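Local coordinates for protein putative prephenate dehydratase (Streptococcus mutans, PDB 4LUB) that probably catalyses the decarboxylating dehydration of prephenate to phenylpyruvate, the step of phenylalanine biosynthesis that makes the aromatic ring, at residues 3-8 with 26-31; 32-37 with 50-55; 46-51 with 175-180. All coordinates share one frame; numbering follows the deposited sequence.

All three contacts belong to one layered unit of the prephenate dehydratase region. Interactions 1 and 3 are pairings within the same sheet, parallel in the first and antiparallel in the third, and strand 4-8 lies beside strand 48-55, so the two are joined through bonds such as Ile50 N to Ala6 O. Interaction 2 instead lays the start of helix 34-42 on that sheet and has no hydrogen bond across it; it shares Ile50 and Val51 with interaction 3. Burial follows position: interaction 1 is partly exposed, with a lysine next to an aspartate, whereas interactions 2 and 3 are buried and mostly aliphatic or aromatic.

Interaction 1. Residues 3-8 with 26-31; sequences MKIAYL and ADLLPF
The Tyr7 ring lies alongside Pro30, both side chains running in the same sense, with Pro30 CA 3.7 Å above one ring face and displaced toward its rim. Tyr7 CG sits between the backbone N and the carbonyl carbon (chi1 65°), which swings the ring over the neighbouring strand and brings CZ to 3.5 Å from Pro30 CB. At the ring's edge a water, 2.7 Å from Tyr7 OH, donates to Leu28 O, tying the phenol to the partner backbone. On the same sheet face Ile5 and Leu28 stand as neighbours, Ile5 CB 3.6 Å from Leu28 CD2, while Ile5 CD1 presses tightly on Ala26 CB at 3.5 Å. These are the two parallel strands of a beta-alpha-beta unit, 4-8 and 27-31, connected through helix 14-22; that helix covers the sheet face bearing Ile5, Tyr7 and Leu28, and its His16 stacks with the Tyr7 ring. The backbone bonds alternate from Asp27 N to Met3 O through to Phe31 N to Tyr7 O, and Leu29 N to Ile5 O is short at 2.6 Å. The other face carries Lys4, Ala6, Asp27 and Leu29. Ala6 CB meets the Phe31 ring at CE1, 3.5 Å away, and helix 34-42 packs on both residues. Toward solvent, Lys4 and Asp27 extend together, but Lys4 NZ stays 4.6 Å from Asp27 OD2, too far for a salt bridge.

Interaction 2. Residues 32-37 with 50-55; sequences ENITEV and IVPVEN
Val37 and Val51 overlap flank to flank, their side chains running in opposite senses, where the first turn of helix 34-42 packs on strand 48-55, a helix-on-sheet contact of an alpha/beta layer. The close part is aliphatic. Val51 CG1 fits between two helix side chains one turn apart, 3.7 Å from Val37 CG1 and 3.9 Å from Ile34 CG2. The Ile34 side chain lies roughly perpendicular to that of Val51. Val37 CG1, anti to the backbone N (chi1 180°), also reaches the strand backbone, lying 3.8 Å from Ile50 O. Ile50 itself turns its side chain away from the helix, toward helix 14-22 beyond the sheet. The packing is looser at Pro52, where Ile34 CD1 points at Pro52 CG from 4.2 Å. Beyond Pro52 the strand leaves this helix: Val53 and Glu54 both face Arg174 in a classic beta bulge, and Glu54 forms salt bridges with Arg174 and Lys224 and a hydrogen bond with Tyr237 of the second subunit. Thr35 points away from the strand, and its OG1 is hydrogen-bonded to Glu63. Asn33 is the N-cap, its OD1 accepting from Glu36 N at 2.8 Å, with an N-H...O angle of 159°.

Interaction 3. Residues 46-51 with 175-180; sequences VCFAIV and FWVLGD
Strands 48-51 and 175-179 run antiparallel, their axes at 159° and 4.5 Å apart at the closest approach. Ala49 with Leu178 and Val51 with Trp176 are hydrogen-bonded pairs, each exchanging two backbone bonds; Leu178 N to Ala49 O is the straightest, 2.7 Å with an N-H...O angle of 173°. Ile50 and Val177 form the non-hydrogen-bonded pair between them. Their side chains run alongside each other in the same sense, Ile50 CG1 3.8 Å from Val177 CG2. Val177 CG1 branches the other way along the strand and touches Phe48 CD1 at 3.9 Å. The Phe48 ring takes Leu178 O at its edge, and its CD1 comes within 3.8 Å of Gly179 CA. A water over one face of this ring donates to Cys47 O and accepts from Asp180 N, bridging the two backbones. On the other sheet face Leu178 is set nearly square to Val51, with CD2 3.7 Å from Val51 CG2, while the Trp176 indole turns from Val51, its NE1 hydrogen-bonded to Glu79. Between strands 4-8 and 75-83, and covered by helices 14-22 and 34-42, the pair forms the buried middle of a mixed beta sheet, consistent with the periplasmic-binding-protein-like alpha/beta fold of prephenate dehydratases.

Interaction 1. Residues 3-8 with 26-31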
loop_
_atom_site.group_PDB
_atom_site.type_symbol
_atom_site.label_atom_id
_atom_site.label_comp_id
_atom_site.label_asym_id
_atom_site.label_seq_id
_atom_site.Cartn_x
_atom_site.Cartn_y
_atom_site.Cartn_z
ATOM N N MET B 3 15.696 7.225 29.175
ATOM C CA MET B 3 17.131 7.064 29.403
ATOM C C MET B 3 17.838 6.447 28.197
ATOM O O MET B 3 18.703 7.071 27.594
ATOM C CB MET B 3 17.382 6.207 30.640
ATOM C CG MET B 3 18.102 6.924 31.761
ATOM S SD MET B 3 18.422 5.780 33.097
ATOM C CE MET B 3 18.693 6.909 34.451
ATOM N N LYS B 4 17.485 5.202 27.881
ATOM C CA LYS B 4 18.055 4.465 26.745
ATOM C C LYS B 4 17.136 4.424 25.528
ATOM O O LYS B 4 15.927 4.265 25.661
ATOM C CB LYS B 4 18.410 3.036 27.160
ATOM C CG LYS B 4 19.377 2.996 28.339
ATOM C CD LYS B 4 19.809 1.575 28.706
ATOM C CE LYS B 4 21.173 1.565 29.401
ATOM N NZ LYS B 4 21.656 0.166 29.595
ATOM N N ILE B 5 17.717 4.592 24.350
ATOM C CA ILE B 5 16.957 4.610 23.115
ATOM C C ILE B 5 17.489 3.655 22.057
ATOM O O ILE B 5 18.675 3.663 21.739
ATOM C CB ILE B 5 16.923 6.022 22.526
ATOM C CG1 ILE B 5 15.816 6.838 23.187
ATOM C CG2 ILE B 5 16.534 5.979 21.075
ATOM C CD1 ILE B 5 16.227 7.587 24.396
ATOM N N ALA B 6 16.597 2.819 21.534
ATOM C CA ALA B 6 16.935 1.902 20.452
ATOM C C ALA B 6 16.695 2.546 19.092
ATOM O O ALA B 6 15.700 3.250 18.897
ATOM C CB ALA B 6 16.123 0.625 20.565
ATOM N N TYR B 7 17.597 2.289 18.151
ATOM C CA TYR B 7 17.442 2.792 16.792
ATOM C C TYR B 7 17.922 1.737 15.810
ATOM O O TYR B 7 18.607 0.789 16.196
ATOM C CB TYR B 7 18.198 4.113 16.586
ATOM C CG TYR B 7 19.709 4.016 16.704
ATOM C CD1 TYR B 7 20.340 4.173 17.930
ATOM C CD2 TYR B 7 20.500 3.767 15.590
ATOM C CE1 TYR B 7 21.721 4.086 18.049
ATOM C CE2 TYR B 7 21.884 3.676 15.694
ATOM C CZ TYR B 7 22.488 3.837 16.928
ATOM O OH TYR B 7 23.854 3.753 17.047
ATOM N N LEU B 8 17.541 1.891 14.548
ATOM C CA LEU B 8 17.975 0.969 13.518
ATOM C C LEU B 8 19.435 1.256 13.187
ATOM O O LEU B 8 19.777 2.333 12.687
ATOM C CB LEU B 8 17.084 1.092 12.277
ATOM C CG LEU B 8 17.501 0.299 11.036
ATOM C CD1 LEU B 8 17.440 -1.190 11.318
ATOM C CD2 LEU B 8 16.603 0.640 9.863
ATOM N N ALA B 26 20.578 11.330 25.645
ATOM C CA ALA B 26 20.256 9.954 26.013
ATOM C C ALA B 26 21.270 8.929 25.507
ATOM O O ALA B 26 22.094 9.216 24.643
ATOM C CB ALA B 26 18.860 9.600 25.512
ATOM N N ASP B 27 21.209 7.733 26.079
ATOM C CA ASP B 27 22.048 6.624 25.644
ATOM C C ASP B 27 21.375 5.898 24.492
ATOM O O ASP B 27 20.297 5.336 24.654
ATOM C CB ASP B 27 22.316 5.657 26.802
ATOM C CG ASP B 27 23.368 4.607 26.464
ATOM O OD1 ASP B 27 24.051 4.745 25.418
ATOM O OD2 ASP B 27 23.530 3.650 27.259
ATOM N N LEU B 28 22.005 5.934 23.323
ATOM C CA LEU B 28 21.382 5.421 22.111
ATOM C C LEU B 28 21.998 4.077 21.742
ATOM O O LEU B 28 23.202 3.979 21.534
ATOM C CB LEU B 28 21.542 6.401 20.949
ATOM C CG LEU B 28 21.218 7.875 21.164
ATOM C CD1 LEU B 28 21.477 8.676 19.891
ATOM C CD2 LEU B 28 19.789 8.075 21.643
ATOM N N LEU B 29 21.167 3.038 21.690
ATOM C CA LEU B 29 21.652 1.691 21.423
ATOM C C LEU B 29 21.163 1.173 20.085
ATOM O O LEU B 29 19.977 1.202 19.806
ATOM C CB LEU B 29 21.220 0.721 22.527
ATOM C CG LEU B 29 21.206 1.215 23.973
ATOM C CD1 LEU B 29 20.613 0.161 24.894
ATOM C CD2 LEU B 29 22.602 1.611 24.435
ATOM N N PRO B 30 22.089 0.691 19.251
ATOM C CA PRO B 30 21.694 0.264 17.908
ATOM C C PRO B 30 21.222 -1.191 17.879
ATOM O O PRO B 30 21.690 -2.026 18.658
ATOM C CB PRO B 30 22.985 0.424 17.112
ATOM C CG PRO B 30 24.040 0.083 18.133
ATOM C CD PRO B 30 23.556 0.753 19.390
ATOM N N PHE B 31 20.288 -1.490 16.987
ATOM C CA PHE B 31 19.852 -2.866 16.796
ATOM C C PHE B 31 19.808 -3.137 15.295
ATOM O O PHE B 31 19.707 -2.196 14.495
ATOM C CB PHE B 31 18.499 -3.099 17.465
ATOM C CG PHE B 31 18.559 -3.062 18.968
ATOM C CD1 PHE B 31 18.494 -1.856 19.646
ATOM C CD2 PHE B 31 18.693 -4.228 19.702
ATOM C CE1 PHE B 31 18.561 -1.814 21.029
ATOM C CE2 PHE B 31 18.754 -4.194 21.083
ATOM C CZ PHE B 31 18.689 -2.984 21.748
HETATM O O HOH W 1 24.987 4.425 19.382
#

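Interaction 2. Residues 32-37 with 50-55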
loop_
_atom_site.group_PDB
_atom_site.type_symbol
_atom_site.label_atom_id
_atom_site.label_comp_id
_atom_site.label_asym_id
_atom_site.label_seq_id
_atom_site.Cartn_x
_atom_site.Cartn_y
_atom_site.Cartn_z
ATOM N N GLU B 32 19.848 -4.414 14.920
ATOM C CA GLU B 32 20.219 -4.821 13.563
ATOM C C GLU B 32 19.102 -4.668 12.540
ATOM O O GLU B 32 19.359 -4.508 11.347
ATOM C CB GLU B 32 20.668 -6.286 13.552
ATOM C CG GLU B 32 20.064 -7.129 14.676
ATOM C CD GLU B 32 20.257 -8.618 14.490
ATOM O OE1 GLU B 32 21.090 -9.034 13.656
ATOM O OE2 GLU B 32 19.551 -9.395 15.173
ATOM N N ASN B 33 17.862 -4.703 13.005
ATOM C CA ASN B 33 16.723 -4.584 12.109
ATOM C C ASN B 33 15.532 -4.031 12.869
ATOM O O ASN B 33 15.527 -4.022 14.102
ATOM C CB ASN B 33 16.380 -5.935 11.446
ATOM C CG ASN B 33 15.979 -7.021 12.450
ATOM O OD1 ASN B 33 15.138 -6.813 13.327
ATOM N ND2 ASN B 33 16.580 -8.195 12.307
ATOM N N ILE B 34 14.530 -3.574 12.123
ATOM C CA ILE B 34 13.378 -2.878 12.688
ATOM C C ILE B 34 12.685 -3.721 13.755
ATOM O O ILE B 34 12.373 -3.228 14.831
ATOM C CB ILE B 34 12.385 -2.479 11.570
ATOM C CG1 ILE B 34 13.003 -1.361 10.712
ATOM C CG2 ILE B 34 11.040 -2.055 12.152
ATOM C CD1 ILE B 34 12.484 -1.295 9.290
ATOM N N THR B 35 12.491 -5.002 13.470
ATOM C CA THR B 35 11.848 -5.905 14.421
ATOM C C THR B 35 12.565 -5.943 15.773
ATOM O O THR B 35 11.927 -5.860 16.824
ATOM C CB THR B 35 11.785 -7.326 13.858
ATOM O OG1 THR B 35 11.002 -7.316 12.663
ATOM C CG2 THR B 35 11.177 -8.293 14.868
ATOM N N GLU B 36 13.892 -6.042 15.738
ATOM C CA GLU B 36 14.693 -6.094 16.955
ATOM C C GLU B 36 14.740 -4.751 17.686
ATOM O O GLU B 36 14.789 -4.718 18.917
ATOM C CB GLU B 36 16.117 -6.575 16.638
ATOM C CG GLU B 36 16.201 -8.059 16.277
ATOM C CD GLU B 36 15.490 -8.960 17.283
ATOM O OE1 GLU B 36 15.630 -8.728 18.506
ATOM O OE2 GLU B 36 14.771 -9.888 16.849
ATOM N N VAL B 37 14.754 -3.649 16.935
ATOM C CA VAL B 37 14.569 -2.324 17.523
ATOM C C VAL B 37 13.300 -2.228 18.369
ATOM O O VAL B 37 13.345 -1.805 19.527
ATOM C CB VAL B 37 14.522 -1.215 16.439
ATOM C CG1 VAL B 37 14.323 0.142 17.086
ATOM C CG2 VAL B 37 15.779 -1.234 15.563
ATOM N N ILE B 50 13.301 4.079 17.649
ATOM C CA ILE B 50 13.213 4.908 16.451
ATOM C C ILE B 50 13.412 4.051 15.209
ATOM O O ILE B 50 14.412 3.342 15.078
ATOM C CB ILE B 50 14.236 6.079 16.472
ATOM C CG1 ILE B 50 13.794 7.162 17.448
ATOM C CG2 ILE B 50 14.239 6.804 15.144
ATOM C CD1 ILE B 50 13.981 6.849 18.889
ATOM N N VAL B 51 12.423 4.098 14.322
ATOM C CA VAL B 51 12.422 3.309 13.097
ATOM C C VAL B 51 11.950 4.138 11.905
ATOM O O VAL B 51 11.133 5.043 12.060
ATOM C CB VAL B 51 11.514 2.054 13.218
ATOM C CG1 VAL B 51 12.028 1.100 14.299
ATOM C CG2 VAL B 51 10.050 2.448 13.454
ATOM N N PRO B 52 12.477 3.839 10.706
ATOM C CA PRO B 52 11.915 4.397 9.471
ATOM C C PRO B 52 10.541 3.799 9.216
ATOM O O PRO B 52 10.354 2.602 9.462
ATOM C CB PRO B 52 12.914 3.974 8.394
ATOM C CG PRO B 52 13.558 2.744 8.940
ATOM C CD PRO B 52 13.572 2.886 10.441
ATOM N N VAL B 53 9.564 4.607 8.808
ATOM C CA VAL B 53 8.263 4.036 8.478
ATOM C C VAL B 53 7.832 4.241 7.024
ATOM O O VAL B 53 7.123 3.408 6.474
ATOM C CB VAL B 53 7.158 4.573 9.434
ATOM C CG1 VAL B 53 7.656 4.552 10.871
ATOM C CG2 VAL B 53 6.658 5.961 9.026
ATOM N N GLU B 54 8.239 5.341 6.404
ATOM C CA GLU B 54 7.829 5.598 5.030
ATOM C C GLU B 54 8.815 6.450 4.256
ATOM O O GLU B 54 9.306 7.443 4.775
ATOM C CB GLU B 54 6.457 6.288 4.996
ATOM C CG GLU B 54 5.963 6.569 3.579
ATOM C CD GLU B 54 4.565 7.135 3.541
ATOM O OE1 GLU B 54 3.929 7.206 4.614
ATOM O OE2 GLU B 54 4.098 7.489 2.436
ATOM N N ASN B 55 9.047 6.090 2.996
ATOM C CA ASN B 55 9.930 6.850 2.119
ATOM C C ASN B 55 9.144 7.418 0.946
ATOM O O ASN B 55 8.207 6.788 0.451
ATOM C CB ASN B 55 11.084 5.981 1.612
ATOM C CG ASN B 55 12.012 6.737 0.680
ATOM O OD1 ASN B 55 11.816 6.732 -0.533
ATOM N ND2 ASN B 55 13.001 7.427 1.244
#

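Interaction 3. Residues 46-51 with 175-180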
loop_
_atom_site.group_PDB
_atom_site.type_symbol
_atom_site.label_atom_id
_atom_site.label_comp_id
_atom_site.label_asym_id
_atom_site.label_seq_id
_atom_site.Cartn_x
_atom_site.Cartn_y
_atom_site.Cartn_z
ATOM N N VAL B 46 15.017 -0.652 26.460
ATOM C CA VAL B 46 15.054 0.738 26.055
ATOM C C VAL B 46 13.725 1.396 26.316
ATOM O O VAL B 46 12.713 0.758 26.647
ATOM C CB VAL B 46 15.434 0.938 24.572
ATOM C CG1 VAL B 46 16.832 0.381 24.287
ATOM C CG2 VAL B 46 14.387 0.328 23.651
ATOM N N CYS B 47 13.768 2.706 26.171
ATOM C CA CYS B 47 12.710 3.573 26.608
ATOM C C CYS B 47 11.790 4.058 25.497
ATOM O O CYS B 47 10.593 4.265 25.696
ATOM C CB CYS B 47 13.411 4.757 27.249
ATOM S SG CYS B 47 14.616 4.213 28.489
ATOM N N PHE B 48 12.388 4.189 24.322
ATOM C CA PHE B 48 11.753 4.599 23.079
ATOM C C PHE B 48 12.482 3.853 21.983
ATOM O O PHE B 48 13.634 3.468 22.168
ATOM C CB PHE B 48 11.847 6.120 22.831
ATOM C CG PHE B 48 11.090 6.966 23.824
ATOM C CD1 PHE B 48 9.744 7.248 23.630
ATOM C CD2 PHE B 48 11.725 7.488 24.941
ATOM C CE1 PHE B 48 9.041 8.017 24.541
ATOM C CE2 PHE B 48 11.031 8.254 25.852
ATOM C CZ PHE B 48 9.689 8.520 25.654
ATOM N N ALA B 49 11.826 3.631 20.854
ATOM C CA ALA B 49 12.513 3.063 19.708
ATOM C C ALA B 49 12.290 3.970 18.506
ATOM O O ALA B 49 11.233 4.588 18.380
ATOM C CB ALA B 49 12.018 1.655 19.435
ATOM N N ILE B 50 13.301 4.079 17.649
ATOM C CA ILE B 50 13.213 4.908 16.451
ATOM C C ILE B 50 13.412 4.051 15.209
ATOM O O ILE B 50 14.412 3.342 15.078
ATOM C CB ILE B 50 14.236 6.079 16.472
ATOM C CG1 ILE B 50 13.794 7.162 17.448
ATOM C CG2 ILE B 50 14.239 6.804 15.144
ATOM C CD1 ILE B 50 13.981 6.849 18.889
ATOM N N VAL B 51 12.423 4.098 14.322
ATOM C CA VAL B 51 12.422 3.309 13.097
ATOM C C VAL B 51 11.950 4.138 11.905
ATOM O O VAL B 51 11.133 5.043 12.060
ATOM C CB VAL B 51 11.514 2.054 13.218
ATOM C CG1 VAL B 51 12.028 1.100 14.299
ATOM C CG2 VAL B 51 10.050 2.448 13.454
ATOM N N PHE B 175 10.215 9.001 9.991
ATOM C CA PHE B 175 10.675 8.130 11.070
ATOM C C PHE B 175 9.733 8.334 12.242
ATOM O O PHE B 175 9.294 9.450 12.509
ATOM C CB PHE B 175 12.126 8.432 11.508
ATOM C CG PHE B 175 13.160 8.217 10.435
ATOM C CD1 PHE B 175 13.327 9.130 9.407
ATOM C CD2 PHE B 175 13.966 7.090 10.460
ATOM C CE1 PHE B 175 14.283 8.919 8.426
ATOM C CE2 PHE B 175 14.915 6.869 9.480
ATOM C CZ PHE B 175 15.073 7.782 8.457
ATOM N N TRP B 176 9.383 7.242 12.905
ATOM C CA TRP B 176 8.607 7.319 14.125
ATOM C C TRP B 176 9.419 7.056 15.383
ATOM O O TRP B 176 10.268 6.167 15.421
ATOM C CB TRP B 176 7.433 6.342 14.056
ATOM C CG TRP B 176 6.291 6.863 13.257
ATOM C CD1 TRP B 176 6.172 8.111 12.706
ATOM C CD2 TRP B 176 5.107 6.148 12.903
ATOM N NE1 TRP B 176 4.973 8.213 12.034
ATOM C CE2 TRP B 176 4.298 7.025 12.152
ATOM C CE3 TRP B 176 4.646 4.850 13.161
ATOM C CZ2 TRP B 176 3.062 6.645 11.641
ATOM C CZ3 TRP B 176 3.416 4.473 12.659
ATOM C CH2 TRP B 176 2.634 5.370 11.905
ATOM N N VAL B 177 9.139 7.852 16.408
ATOM C CA VAL B 177 9.575 7.546 17.750
ATOM C C VAL B 177 8.461 6.753 18.410
ATOM O O VAL B 177 7.335 7.231 18.545
ATOM C CB VAL B 177 9.894 8.817 18.569
ATOM C CG1 VAL B 177 10.358 8.446 19.961
ATOM C CG2 VAL B 177 10.935 9.671 17.855
ATOM N N LEU B 178 8.770 5.510 18.751
ATOM C CA LEU B 178 7.826 4.629 19.420
ATOM C C LEU B 178 8.058 4.602 20.916
ATOM O O LEU B 178 9.192 4.499 21.374
ATOM C CB LEU B 178 7.913 3.203 18.856
ATOM C CG LEU B 178 7.489 2.801 17.439
ATOM C CD1 LEU B 178 7.048 3.965 16.572
ATOM C CD2 LEU B 178 8.506 1.891 16.743
ATOM N N GLY B 179 6.971 4.660 21.671
ATOM C CA GLY B 179 7.052 4.546 23.110
ATOM C C GLY B 179 5.704 4.708 23.770
ATOM O O GLY B 179 4.661 4.436 23.171
ATOM N N ASP B 180 5.730 5.151 25.018
ATOM C CA ASP B 180 4.540 5.161 25.851
ATOM C C ASP B 180 4.181 6.605 26.207
ATOM O O ASP B 180 3.034 6.907 26.522
ATOM C CB ASP B 180 4.769 4.311 27.108
ATOM C CG ASP B 180 3.601 4.356 28.079
ATOM O OD1 ASP B 180 2.459 4.600 27.637
ATOM O OD2 ASP B 180 3.825 4.131 29.290
HETATM O O HOH W 2 8.098 5.378 26.511
#